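Local coordinates for protein dihydrolipoyl dehydrogenase (Elizabethkingia anophelis NUHP1, PDB 6UZI) that probably oxidises the dihydrolipoyl group carried on lysines of partner proteins, using bound FAD and passing the electrons to NAD+, at residues Arg168-Ser172 / Thr173-Asn177; Ile39-Tyr43 / Ser44-Gly48; Glu212-Lys216 / Ile217-Met221; Lys227-Gln230 / Lys231-Lys235. All coordinates share one frame; numbering follows the deposited sequence.

Contact 1 of 4, residues Arg168-Ser172 / Thr173-Asn177; sequences RVITS and TEALN. With FAD (flavin-adenine dinucleotide), chain E.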
loop_
_atom_site.group_PDB
_atom_site.type_symbol
_atom_site.label_atom_id
_atom_site.label_comp_id
_atom_site.label_asym_id
_atom_site.label_seq_id
_atom_site.Cartn_x
_atom_site.Cartn_y
_atom_site.Cartn_z
ATOM N N ARG A 168 0.851 28.777 22.592
ATOM C CA ARG A 168 -0.376 28.021 22.787
ATOM C C ARG A 168 -1.447 28.313 21.748
ATOM O O ARG A 168 -2.301 27.452 21.513
ATOM C CB ARG A 168 -0.942 28.293 24.188
ATOM C CG ARG A 168 0.079 28.057 25.294
ATOM C CD ARG A 168 -0.543 28.030 26.679
ATOM N NE ARG A 168 -0.516 26.673 27.219
ATOM C CZ ARG A 168 0.439 26.194 28.010
ATOM N NH1 ARG A 168 0.372 24.937 28.435
ATOM N NH2 ARG A 168 1.453 26.969 28.383
ATOM N N VAL A 169 -1.416 29.481 21.108
ATOM C CA VAL A 169 -2.292 29.771 19.979
ATOM C C VAL A 169 -1.445 29.715 18.714
ATOM O O VAL A 169 -0.793 30.698 18.342
ATOM C CB VAL A 169 -2.993 31.127 20.150
ATOM C CG1 VAL A 169 -3.852 31.432 18.938
ATOM C CG2 VAL A 169 -3.856 31.099 21.398
ATOM N N ILE A 170 -1.442 28.556 18.054
ATOM C CA ILE A 170 -0.395 28.186 17.118
ATOM C C ILE A 170 -0.995 27.732 15.794
ATOM O O ILE A 170 -2.193 27.464 15.678
ATOM C CB ILE A 170 0.497 27.067 17.683
ATOM C CG1 ILE A 170 -0.360 25.836 17.984
ATOM C CG2 ILE A 170 1.197 27.533 18.934
ATOM C CD1 ILE A 170 0.416 24.693 18.572
ATOM N N THR A 171 -0.121 27.637 14.788
ATOM C CA THR A 171 -0.399 27.024 13.498
ATOM C C THR A 171 0.310 25.676 13.430
ATOM O O THR A 171 0.987 25.251 14.372
ATOM C CB THR A 171 0.056 27.925 12.343
ATOM O OG1 THR A 171 1.485 27.999 12.332
ATOM C CG2 THR A 171 -0.493 29.317 12.490
ATOM N N SER A 172 0.185 25.015 12.278
ATOM C CA SER A 172 0.830 23.714 12.108
ATOM C C SER A 172 2.334 23.798 12.317
ATOM O O SER A 172 2.948 22.832 12.784
ATOM C CB SER A 172 0.527 23.142 10.723
ATOM O OG SER A 172 1.025 23.979 9.691
ATOM N N THR A 173 2.948 24.928 11.957
ATOM C CA THR A 173 4.395 25.043 12.068
ATOM C C THR A 173 4.851 24.791 13.496
ATOM O O THR A 173 5.740 23.966 13.743
ATOM C CB THR A 173 4.851 26.424 11.599
ATOM O OG1 THR A 173 4.579 26.569 10.200
ATOM C CG2 THR A 173 6.341 26.610 11.852
ATOM N N GLU A 174 4.221 25.461 14.460
ATOM C CA GLU A 174 4.635 25.279 15.843
ATOM C C GLU A 174 4.080 23.980 16.411
ATOM O O GLU A 174 4.738 23.337 17.237
ATOM C CB GLU A 174 4.203 26.481 16.698
ATOM C CG GLU A 174 4.822 27.824 16.286
ATOM C CD GLU A 174 4.108 28.477 15.100
ATOM O OE1 GLU A 174 2.867 28.348 15.001
ATOM O OE2 GLU A 174 4.786 29.108 14.256
ATOM N N ALA A 175 2.902 23.555 15.937
ATOM C CA ALA A 175 2.308 22.312 16.416
ATOM C C ALA A 175 3.224 21.122 16.164
ATOM O O ALA A 175 3.178 20.135 16.904
ATOM C CB ALA A 175 0.949 22.091 15.750
ATOM N N LEU A 176 4.040 21.187 15.119
ATOM C CA LEU A 176 5.031 20.160 14.840
ATOM C C LEU A 176 6.231 20.234 15.774
ATOM O O LEU A 176 7.126 19.392 15.662
ATOM C CB LEU A 176 5.488 20.279 13.386
ATOM C CG LEU A 176 4.455 19.954 12.298
ATOM C CD1 LEU A 176 4.912 20.515 10.974
ATOM C CD2 LEU A 176 4.265 18.447 12.178
ATOM N N ASN A 177 6.275 21.199 16.699
ATOM C CA ASN A 177 7.439 21.404 17.557
ATOM C C ASN A 177 7.053 21.550 19.027
ATOM O O ASN A 177 7.773 22.188 19.797
ATOM C CB ASN A 177 8.238 22.622 17.095
ATOM C CG ASN A 177 8.987 22.379 15.791
ATOM O OD1 ASN A 177 9.694 21.382 15.643
ATOM N ND2 ASN A 177 8.806 23.274 14.828
HETATM P PA FAD E . 5.931 25.687 -1.171
HETATM O O1A FAD E . 6.232 24.306 -0.725
HETATM O O2A FAD E . 4.766 26.231 -0.338
HETATM O O5B FAD E . 7.188 26.614 -0.841
HETATM C C5B FAD E . 7.592 27.566 -1.839
HETATM C C4B FAD E . 8.896 28.177 -1.395
HETATM O O4B FAD E . 9.036 29.491 -1.963
HETATM C C3B FAD E . 9.087 28.340 0.121
HETATM O O3B FAD E . 10.178 27.529 0.536
HETATM C C2B FAD E . 9.430 29.831 0.300
HETATM O O2B FAD E . 10.455 30.042 1.266
HETATM C C1B FAD E . 9.871 30.230 -1.105
HETATM N N9A FAD E . 9.692 31.636 -1.431
HETATM C C8A FAD E . 8.525 32.356 -1.375
HETATM N N7A FAD E . 8.640 33.594 -1.786
HETATM C C5A FAD E . 9.981 33.704 -2.137
HETATM C C6A FAD E . 10.742 34.767 -2.651
HETATM N N6A FAD E . 10.236 35.965 -2.959
HETATM N N1A FAD E . 12.057 34.546 -2.874
HETATM C C2A FAD E . 12.561 33.338 -2.600
HETATM N N3A FAD E . 11.939 32.257 -2.121
HETATM C C4A FAD E . 10.638 32.505 -1.910
HETATM N N1 FAD E . 0.559 18.291 0.548
HETATM C C2 FAD E . 0.485 17.016 0.093
HETATM O O2 FAD E . 0.421 16.770 -1.110
HETATM N N3 FAD E . 0.499 15.963 0.992
HETATM C C4 FAD E . 0.585 16.071 2.368
HETATM O O4 FAD E . 0.601 15.063 3.073
HETATM C C4X FAD E . 0.668 17.425 2.841
HETATM N N5 FAD E . 0.786 17.624 4.123
HETATM C C5X FAD E . 0.925 18.933 4.562
HETATM C C6 FAD E . 1.112 19.161 5.923
HETATM C C7 FAD E . 1.322 20.446 6.412
HETATM C C7M FAD E . 1.541 20.649 7.889
HETATM C C8 FAD E . 1.342 21.533 5.519
HETATM C C8M FAD E . 1.631 22.930 6.005
HETATM C C9 FAD E . 1.132 21.310 4.162
HETATM C C9A FAD E . 0.930 20.024 3.676
HETATM N N10 FAD E . 0.777 19.763 2.301
HETATM C C10 FAD E . 0.649 18.476 1.853
HETATM C "C1'" FAD E . 0.789 20.859 1.326
HETATM C "C2'" FAD E . 2.147 21.023 0.657
HETATM O "O2'" FAD E . 3.112 21.533 1.580
HETATM C "C3'" FAD E . 2.058 21.927 -0.573
HETATM O "O3'" FAD E . 0.917 21.577 -1.345
HETATM C "C4'" FAD E . 3.304 21.849 -1.455
HETATM O "O4'" FAD E . 4.447 22.091 -0.631
HETATM C "C5'" FAD E . 3.265 22.800 -2.632
HETATM O "O5'" FAD E . 4.528 23.488 -2.607
HETATM P P FAD E . 5.036 24.554 -3.728
HETATM O O1P FAD E . 6.201 24.117 -4.538
HETATM O O2P FAD E . 3.924 25.107 -4.596
HETATM O O3P FAD E . 5.460 25.703 -2.700
HETATM O O HOH W 1 3.221 24.633 8.581
#
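T171 and E174 hold each other at the start of helix 172-175. The carboxylate oxygen OE1 of E174 takes two hydrogen bonds from T171: the backbone N donates at 3.1 Å and 165°, nearly in line with the C-O bond, while OG1 donates at 3.0 Å from the syn side, 30° out of the carboxylate plane. The E174 chain reaches back because it folds at chi2 (81°), bringing OE1 past CB of I170. T171 OG1 also accepts a weak bond from T173 N, 3.4 Å long. Behind these bonds the first helical turns close, with A175 N on T171 O at 3.0 Å and L176 N on S172 O at 3.1 Å. A water links S172 OG to T173 OG1. Packing is lighter: I170 CD1 lies against A175 CB at 3.9 Å, and S172 OG faces the flavin methyl C7M of FAD at 3.8 Å. S172, A175 and L176 also rest on L197 of helix 192-203, and L176 continues onto P57 and L61 of helix 55-73. T171 as N-cap with E174 three residues on makes a capping box, here at the strand-to-helix step that follows edge strand 169-170 of a parallel five-stranded sheet and brings S172 into the FAD pocket.

Contact 2 of 4, residues Ile39-Tyr43 / Ser44-Gly48; sequences IIEKY and STLGG. With FAD (flavin-adenine dinucleotide), chain E.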
loop_
_atom_site.group_PDB
_atom_site.type_symbol
_atom_site.label_atom_id
_atom_site.label_comp_id
_atom_site.label_asym_id
_atom_site.label_seq_id
_atom_site.Cartn_x
_atom_site.Cartn_y
_atom_site.Cartn_z
ATOM N N ILE A 39 17.798 28.451 -9.083
ATOM C CA ILE A 39 16.675 28.379 -8.161
ATOM C C ILE A 39 17.003 29.259 -6.962
ATOM O O ILE A 39 18.146 29.286 -6.488
ATOM C CB ILE A 39 16.365 26.925 -7.737
ATOM C CG1 ILE A 39 15.091 26.872 -6.900
ATOM C CG2 ILE A 39 17.537 26.304 -6.982
ATOM C CD1 ILE A 39 14.581 25.454 -6.647
ATOM N N ILE A 40 16.006 30.000 -6.491
ATOM C CA ILE A 40 16.180 30.981 -5.430
ATOM C C ILE A 40 15.281 30.586 -4.265
ATOM O O ILE A 40 14.099 30.286 -4.466
ATOM C CB ILE A 40 15.856 32.399 -5.934
ATOM C CG1 ILE A 40 16.753 32.749 -7.123
ATOM C CG2 ILE A 40 16.040 33.428 -4.823
ATOM C CD1 ILE A 40 16.234 33.867 -7.979
ATOM N N GLU A 41 15.844 30.577 -3.056
ATOM C CA GLU A 41 15.109 30.242 -1.840
ATOM C C GLU A 41 15.477 31.187 -0.706
ATOM O O GLU A 41 16.661 31.382 -0.415
ATOM C CB GLU A 41 15.375 28.803 -1.399
ATOM C CG GLU A 41 14.743 28.474 -0.053
ATOM C CD GLU A 41 13.254 28.789 -0.009
ATOM O OE1 GLU A 41 12.473 28.178 -0.777
ATOM O OE2 GLU A 41 12.869 29.660 0.795
ATOM N N LYS A 42 14.451 31.759 -0.063
ATOM C CA LYS A 42 14.638 32.665 1.071
ATOM C C LYS A 42 14.932 31.919 2.368
ATOM O O LYS A 42 15.600 32.465 3.254
ATOM C CB LYS A 42 13.391 33.529 1.256
ATOM C CG LYS A 42 12.110 32.710 1.330
ATOM C CD LYS A 42 11.005 33.429 2.061
ATOM C CE LYS A 42 10.588 34.660 1.308
ATOM N NZ LYS A 42 9.453 35.348 1.976
ATOM N N TYR A 43 14.445 30.685 2.493
ATOM C CA TYR A 43 14.674 29.871 3.676
ATOM C C TYR A 43 16.133 29.439 3.756
ATOM O O TYR A 43 16.873 29.455 2.770
ATOM C CB TYR A 43 13.765 28.639 3.657
ATOM C CG TYR A 43 13.424 28.062 5.013
ATOM C CD1 TYR A 43 13.917 26.817 5.395
ATOM C CD2 TYR A 43 12.624 28.752 5.914
ATOM C CE1 TYR A 43 13.623 26.268 6.629
ATOM C CE2 TYR A 43 12.322 28.210 7.162
ATOM C CZ TYR A 43 12.827 26.966 7.512
ATOM O OH TYR A 43 12.539 26.417 8.745
ATOM N N SER A 44 16.548 29.061 4.968
ATOM C CA SER A 44 17.920 28.611 5.169
ATOM C C SER A 44 18.193 27.324 4.404
ATOM O O SER A 44 19.331 27.073 3.990
ATOM C CB SER A 44 18.204 28.421 6.658
ATOM O OG SER A 44 17.377 27.407 7.201
ATOM N N THR A 45 17.172 26.491 4.221
ATOM C CA THR A 45 17.322 25.234 3.510
ATOM C C THR A 45 16.288 25.133 2.394
ATOM O O THR A 45 15.283 25.847 2.372
ATOM C CB THR A 45 17.178 24.046 4.466
ATOM O OG1 THR A 45 15.884 24.081 5.072
ATOM C CG2 THR A 45 18.238 24.110 5.555
ATOM N N LEU A 46 16.540 24.212 1.470
ATOM C CA LEU A 46 15.659 23.977 0.338
ATOM C C LEU A 46 14.591 22.960 0.729
ATOM O O LEU A 46 14.752 22.202 1.687
ATOM C CB LEU A 46 16.467 23.479 -0.861
ATOM C CG LEU A 46 17.650 24.358 -1.279
ATOM C CD1 LEU A 46 18.348 23.795 -2.520
ATOM C CD2 LEU A 46 17.223 25.808 -1.484
ATOM N N GLY A 47 13.490 22.944 -0.024
ATOM C CA GLY A 47 12.456 21.956 0.238
ATOM C C GLY A 47 11.056 22.518 0.388
ATOM O O GLY A 47 10.066 21.784 0.275
ATOM N N GLY A 48 10.963 23.806 0.710
ATOM C CA GLY A 48 9.671 24.450 0.785
ATOM C C GLY A 48 8.853 24.064 2.006
ATOM O O GLY A 48 9.363 23.592 3.026
HETATM P PA FAD E . 5.931 25.687 -1.171
HETATM O O1A FAD E . 6.232 24.306 -0.725
HETATM O O2A FAD E . 4.766 26.231 -0.338
HETATM O O5B FAD E . 7.188 26.614 -0.841
HETATM C C5B FAD E . 7.592 27.566 -1.839
HETATM C C4B FAD E . 8.896 28.177 -1.395
HETATM O O4B FAD E . 9.036 29.491 -1.963
HETATM C C3B FAD E . 9.087 28.340 0.121
HETATM O O3B FAD E . 10.178 27.529 0.536
HETATM C C2B FAD E . 9.430 29.831 0.300
HETATM O O2B FAD E . 10.455 30.042 1.266
HETATM C C1B FAD E . 9.871 30.230 -1.105
HETATM N N9A FAD E . 9.692 31.636 -1.431
HETATM C C8A FAD E . 8.525 32.356 -1.375
HETATM N N7A FAD E . 8.640 33.594 -1.786
HETATM C C5A FAD E . 9.981 33.704 -2.137
HETATM C C6A FAD E . 10.742 34.767 -2.651
HETATM N N6A FAD E . 10.236 35.965 -2.959
HETATM N N1A FAD E . 12.057 34.546 -2.874
HETATM C C2A FAD E . 12.561 33.338 -2.600
HETATM N N3A FAD E . 11.939 32.257 -2.121
HETATM C C4A FAD E . 10.638 32.505 -1.910
HETATM N N1 FAD E . 0.559 18.291 0.548
HETATM C C2 FAD E . 0.485 17.016 0.093
HETATM O O2 FAD E . 0.421 16.770 -1.110
HETATM N N3 FAD E . 0.499 15.963 0.992
HETATM C C4 FAD E . 0.585 16.071 2.368
HETATM O O4 FAD E . 0.601 15.063 3.073
HETATM C C4X FAD E . 0.668 17.425 2.841
HETATM N N5 FAD E . 0.786 17.624 4.123
HETATM C C5X FAD E . 0.925 18.933 4.562
HETATM C C6 FAD E . 1.112 19.161 5.923
HETATM C C7 FAD E . 1.322 20.446 6.412
HETATM C C7M FAD E . 1.541 20.649 7.889
HETATM C C8 FAD E . 1.342 21.533 5.519
HETATM C C8M FAD E . 1.631 22.930 6.005
HETATM C C9 FAD E . 1.132 21.310 4.162
HETATM C C9A FAD E . 0.930 20.024 3.676
HETATM N N10 FAD E . 0.777 19.763 2.301
HETATM C C10 FAD E . 0.649 18.476 1.853
HETATM C "C1'" FAD E . 0.789 20.859 1.326
HETATM C "C2'" FAD E . 2.147 21.023 0.657
HETATM O "O2'" FAD E . 3.112 21.533 1.580
HETATM C "C3'" FAD E . 2.058 21.927 -0.573
HETATM O "O3'" FAD E . 0.917 21.577 -1.345
HETATM C "C4'" FAD E . 3.304 21.849 -1.455
HETATM O "O4'" FAD E . 4.447 22.091 -0.631
HETATM C "C5'" FAD E . 3.265 22.800 -2.632
HETATM O "O5'" FAD E . 4.528 23.488 -2.607
HETATM P P FAD E . 5.036 24.554 -3.728
HETATM O O1P FAD E . 6.201 24.117 -4.538
HETATM O O2P FAD E . 3.924 25.107 -4.596
HETATM O O3P FAD E . 5.460 25.703 -2.700
#
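Strand 37-41 of the FAD-binding Rossmann sheet ends in an acidic residue, E41, and the following loop curls back beside it. The loop's L46 lays CD2 against E41 CB at 3.5 Å, the two side chains running past each other in opposite directions, while T45 O approaches E41 CG at 3.6 Å. With CG anti to the backbone N (chi1 174°) and a bend at chi2, the E41 carboxylate turns to the adenosine ribose: OE1 accepts from FAD O3B at 2.7 Å and OE2 from O2B at 2.5 Å. OE2 also receives Y43 N through its anti lone pair, and S19 OG binds OE1, so both oxygens have protein and cofactor partners. The Y43 ring lies alongside T45, whose OG1 sits at the ring edge, 3.4 Å from CD1. The K42 chain runs beside the ribose and adenine. A glutamate ending the second strand and gripping both ribose hydroxyls is the classic dinucleotide-binding feature of the Rossmann fold.

Contact 3 of 4, residues Glu212-Lys216 / Ile217-Met221; sequences EYLDK and IIPGM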
loop_
_atom_site.group_PDB
_atom_site.type_symbol
_atom_site.label_atom_id
_atom_site.label_comp_id
_atom_site.label_asym_id
_atom_site.label_seq_id
_atom_site.Cartn_x
_atom_site.Cartn_y
_atom_site.Cartn_z
ATOM N N GLU A 212 -15.376 23.666 14.126
ATOM C CA GLU A 212 -15.366 23.960 12.707
ATOM C C GLU A 212 -16.690 24.564 12.272
ATOM O O GLU A 212 -17.753 24.188 12.776
ATOM C CB GLU A 212 -15.058 22.664 11.950
ATOM C CG GLU A 212 -15.264 22.646 10.476
ATOM C CD GLU A 212 -14.779 21.332 9.916
ATOM O OE1 GLU A 212 -14.385 20.476 10.744
ATOM O OE2 GLU A 212 -14.771 21.154 8.676
ATOM N N TYR A 213 -16.610 25.533 11.360
ATOM C CA TYR A 213 -17.806 26.140 10.801
ATOM C C TYR A 213 -18.478 25.237 9.772
ATOM O O TYR A 213 -19.684 25.371 9.536
ATOM C CB TYR A 213 -17.490 27.480 10.148
ATOM C CG TYR A 213 -18.744 28.179 9.682
ATOM C CD1 TYR A 213 -18.994 28.411 8.333
ATOM C CD2 TYR A 213 -19.704 28.592 10.614
ATOM C CE1 TYR A 213 -20.171 29.055 7.928
ATOM C CE2 TYR A 213 -20.868 29.233 10.225
ATOM C CZ TYR A 213 -21.101 29.463 8.884
ATOM O OH TYR A 213 -22.264 30.100 8.511
ATOM N N LEU A 214 -17.726 24.326 9.156
ATOM C CA LEU A 214 -18.259 23.523 8.072
ATOM C C LEU A 214 -19.177 22.435 8.620
ATOM O O LEU A 214 -19.080 22.038 9.785
ATOM C CB LEU A 214 -17.099 22.900 7.295
ATOM C CG LEU A 214 -16.033 23.940 6.905
ATOM C CD1 LEU A 214 -14.865 23.319 6.134
ATOM C CD2 LEU A 214 -16.608 25.149 6.184
ATOM N N ASP A 215 -20.070 21.933 7.756
ATOM C CA ASP A 215 -21.100 21.000 8.203
ATOM C C ASP A 215 -20.659 19.550 8.181
ATOM O O ASP A 215 -21.402 18.688 8.659
ATOM C CB ASP A 215 -22.355 21.143 7.343
ATOM C CG ASP A 215 -22.926 22.541 7.379
ATOM O OD1 ASP A 215 -22.926 23.150 8.472
ATOM O OD2 ASP A 215 -23.360 23.030 6.313
ATOM N N LYS A 216 -19.478 19.268 7.645
ATOM C CA LYS A 216 -18.905 17.934 7.589
ATOM C C LYS A 216 -17.405 18.116 7.416
ATOM O O LYS A 216 -16.960 19.125 6.868
ATOM C CB LYS A 216 -19.516 17.092 6.461
ATOM C CG LYS A 216 -19.540 17.783 5.120
ATOM C CD LYS A 216 -20.307 16.987 4.079
ATOM C CE LYS A 216 -20.093 17.595 2.685
ATOM N NZ LYS A 216 -20.669 16.797 1.550
ATOM N N ILE A 217 -16.631 17.134 7.865
ATOM C CA ILE A 217 -15.184 17.240 7.727
ATOM C C ILE A 217 -14.762 16.839 6.315
ATOM O O ILE A 217 -15.486 16.145 5.597
ATOM C CB ILE A 217 -14.472 16.393 8.799
ATOM C CG1 ILE A 217 -14.750 14.899 8.596
ATOM C CG2 ILE A 217 -14.907 16.829 10.194
ATOM C CD1 ILE A 217 -13.961 14.000 9.518
ATOM N N ILE A 218 -13.556 17.266 5.933
ATOM C CA ILE A 218 -12.990 17.145 4.580
ATOM C C ILE A 218 -14.088 17.289 3.527
ATOM O O ILE A 218 -14.370 16.344 2.776
ATOM C CB ILE A 218 -12.177 15.845 4.410
ATOM C CG1 ILE A 218 -12.962 14.600 4.843
ATOM C CG2 ILE A 218 -10.874 15.945 5.176
ATOM C CD1 ILE A 218 -12.399 13.303 4.328
ATOM N N PRO A 219 -14.748 18.449 3.455
ATOM C CA PRO A 219 -15.923 18.585 2.576
ATOM C C PRO A 219 -15.615 18.561 1.082
ATOM O O PRO A 219 -16.552 18.410 0.287
ATOM C CB PRO A 219 -16.511 19.937 2.999
ATOM C CG PRO A 219 -15.325 20.704 3.484
ATOM C CD PRO A 219 -14.454 19.700 4.177
ATOM N N GLY A 220 -14.356 18.707 0.673
ATOM C CA GLY A 220 -14.052 18.676 -0.741
ATOM C C GLY A 220 -13.932 17.298 -1.337
ATOM O O GLY A 220 -13.769 17.157 -2.552
ATOM N N MET A 221 -14.038 16.269 -0.509
ATOM C CA MET A 221 -13.905 14.897 -0.952
ATOM C C MET A 221 -15.293 14.268 -1.041
ATOM O O MET A 221 -16.316 14.916 -0.799
ATOM C CB MET A 221 -12.986 14.126 -0.006
ATOM C CG MET A 221 -11.605 14.742 0.108
ATOM S SD MET A 221 -10.379 13.684 0.893
ATOM C CE MET A 221 -10.120 12.487 -0.419
HETATM O O HOH W 2 -18.230 15.580 1.439
#
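The chain between strand 207-211 and helix 223-236 bends without regular structure and finishes in a type I turn from I218 to M221, closed by a weak backbone bond from M221 N to I218 O. L214 and P219 meet across the bend at about a right angle, L214 CD1 resting on the ring carbon CG of P219 at 3.8 Å. The same proline turns its CD toward the carbonyl O of K216, 3.7 Å away. E212 also crosses I217 almost perpendicularly; its chain is extended, with CG anti to the backbone N (chi1 168°), and carries OE1 to 3.7 Å from I217 CG2. K216 stretches out along the turn, and its NZ donates to a water at 2.7 Å that in turn donates to M221 O at 3.0 Å. No direct hydrogen bond joins 212-216 to 217-221. Between them the contact is therefore packing, with a water joining K216 to M221; backbone bonds from E212 and L214 to M241, S243 and T244 hold the loop from outside, as does S226 OG on I217 O. The E212 carboxylate meets carbon atoms of I217; it is predicted to bind NAD+, probably through a ribose as in relatives.

Contact 4 of 4, residues Lys227-Gln230 / Lys231-Lys235; sequences KELQ and KTLKK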
loop_
_atom_site.group_PDB
_atom_site.type_symbol
_atom_site.label_atom_id
_atom_site.label_comp_id
_atom_site.label_asym_id
_atom_site.label_seq_id
_atom_site.Cartn_x
_atom_site.Cartn_y
_atom_site.Cartn_z
ATOM N N LYS A 227 -18.247 11.024 5.765
ATOM C CA LYS A 227 -19.010 10.299 6.774
ATOM C C LYS A 227 -18.136 9.272 7.487
ATOM O O LYS A 227 -18.108 9.211 8.722
ATOM C CB LYS A 227 -20.219 9.643 6.099
ATOM C CG LYS A 227 -21.227 8.995 7.018
ATOM C CD LYS A 227 -22.525 8.728 6.270
ATOM C CE LYS A 227 -23.371 7.675 6.969
ATOM N NZ LYS A 227 -22.754 6.323 6.856
ATOM N N GLU A 228 -17.417 8.448 6.719
ATOM C CA GLU A 228 -16.612 7.378 7.306
ATOM C C GLU A 228 -15.433 7.912 8.116
ATOM O O GLU A 228 -15.059 7.315 9.131
ATOM C CB GLU A 228 -16.137 6.433 6.212
ATOM C CG GLU A 228 -17.274 5.656 5.603
ATOM C CD GLU A 228 -17.810 4.598 6.546
ATOM O OE1 GLU A 228 -17.011 4.043 7.331
ATOM O OE2 GLU A 228 -19.029 4.327 6.516
ATOM N N LEU A 229 -14.819 9.019 7.685
ATOM C CA LEU A 229 -13.694 9.550 8.450
ATOM C C LEU A 229 -14.150 10.078 9.803
ATOM O O LEU A 229 -13.534 9.778 10.831
ATOM C CB LEU A 229 -12.974 10.653 7.671
ATOM C CG LEU A 229 -11.706 11.208 8.343
ATOM C CD1 LEU A 229 -10.697 10.097 8.635
ATOM C CD2 LEU A 229 -11.064 12.302 7.507
ATOM N N GLN A 230 -15.254 10.822 9.835
ATOM C CA GLN A 230 -15.750 11.298 11.121
ATOM C C GLN A 230 -16.153 10.130 12.008
ATOM O O GLN A 230 -15.923 10.159 13.220
ATOM C CB GLN A 230 -16.914 12.269 10.931
ATOM C CG GLN A 230 -17.307 12.991 12.219
ATOM C CD GLN A 230 -18.565 13.830 12.076
ATOM O OE1 GLN A 230 -19.008 14.127 10.967
ATOM N NE2 GLN A 230 -19.140 14.227 13.204
ATOM N N LYS A 231 -16.734 9.085 11.412
ATOM C CA LYS A 231 -17.136 7.903 12.175
ATOM C C LYS A 231 -15.940 7.218 12.841
ATOM O O LYS A 231 -16.009 6.838 14.017
ATOM C CB LYS A 231 -17.866 6.927 11.252
ATOM C CG LYS A 231 -18.349 5.657 11.912
ATOM C CD LYS A 231 -19.036 4.766 10.887
ATOM C CE LYS A 231 -18.844 3.296 11.231
ATOM N NZ LYS A 231 -19.501 2.358 10.269
ATOM N N THR A 232 -14.821 7.085 12.123
ATOM C CA THR A 232 -13.680 6.370 12.688
ATOM C C THR A 232 -12.896 7.261 13.642
ATOM O O THR A 232 -12.387 6.788 14.661
ATOM C CB THR A 232 -12.775 5.813 11.563
ATOM O OG1 THR A 232 -11.651 5.124 12.130
ATOM C CG2 THR A 232 -12.255 6.915 10.647
ATOM N N LEU A 233 -12.791 8.552 13.334
ATOM C CA LEU A 233 -12.078 9.452 14.231
ATOM C C LEU A 233 -12.810 9.610 15.563
ATOM O O LEU A 233 -12.171 9.668 16.621
ATOM C CB LEU A 233 -11.861 10.796 13.534
ATOM C CG LEU A 233 -10.789 10.793 12.437
ATOM C CD1 LEU A 233 -10.649 12.163 11.782
ATOM C CD2 LEU A 233 -9.447 10.322 12.977
ATOM N N LYS A 234 -14.150 9.639 15.539
ATOM C CA LYS A 234 -14.898 9.626 16.795
ATOM C C LYS A 234 -14.612 8.355 17.573
ATOM O O LYS A 234 -14.431 8.392 18.795
ATOM C CB LYS A 234 -16.417 9.737 16.558
ATOM C CG LYS A 234 -16.995 11.119 16.166
ATOM C CD LYS A 234 -18.540 11.116 16.330
ATOM C CE LYS A 234 -19.229 12.348 15.731
ATOM N NZ LYS A 234 -19.124 13.552 16.581
ATOM N N LYS A 235 -14.553 7.223 16.874
ATOM C CA LYS A 235 -14.263 5.955 17.522
ATOM C C LYS A 235 -12.897 5.980 18.178
ATOM O O LYS A 235 -12.689 5.311 19.192
ATOM C CB LYS A 235 -14.368 4.819 16.499
ATOM C CG LYS A 235 -14.260 3.411 17.067
ATOM C CD LYS A 235 -14.410 2.386 15.948
ATOM C CE LYS A 235 -13.078 1.825 15.492
ATOM N NZ LYS A 235 -13.244 0.417 15.024
#
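Q230 and K234, one helical turn apart, run side by side and point the same way. From CB of Q230, 3.2 Å from the next backbone nitrogen, K231 N, the chain leaves with CG anti to its own N (chi1 -170°) and stays extended. CG comes within 4.1 Å of K234 CE, CD lies 4.0 Å from that same carbon, and NE2 ends 3.2 Å from it. The K234 chain bends at chi4, placing NZ beside NE2; as modelled, both are donors and make no hydrogen bond. On another side of the helix L229 crosses L233, with L229 CG 3.7 Å from L233 CD1. E228 and K231 lie alongside each other, but E228 OE1 and K231 NZ, 4.2 Å apart, are too distant for a salt bridge. Regular i to i+4 backbone bonds run beneath. T232 OG1 is hydrogen-bonded to D402 OD2 and Q236 NE2. Helix 223-236 is the crossover helix of the beta-alpha-beta unit between strands 207-211 and 239-241: L229 and L233 face L195 of helix 192-203, Q230, L233 and K234 touch F240 of strand 239-241, Q230 also meets I217, and E228, L229 and T232 reach I422 of strand 416-423.

How the contacts relate
Read from the N terminus, the four contacts follow in series; none nests in or crosses another. Contact 2 turns the chain after strand 37-41 toward helix 48-52, at the ribose end of FAD. Contact 1 makes the step from strand 169-170 into helix 172-175 near the flavin end; its centre is about 21 Å from that of contact 2, and the cofactor touches both. Contact 3 shapes the loop leaving strand 207-211, and contact 4 lies on the helix that this loop leads into. These two, with centres about 13 Å apart, touch directly: I217 CD1 packs on L229 CG at 3.8 Å, tying the loop to the helix that packs against the second parallel five-stranded sheet.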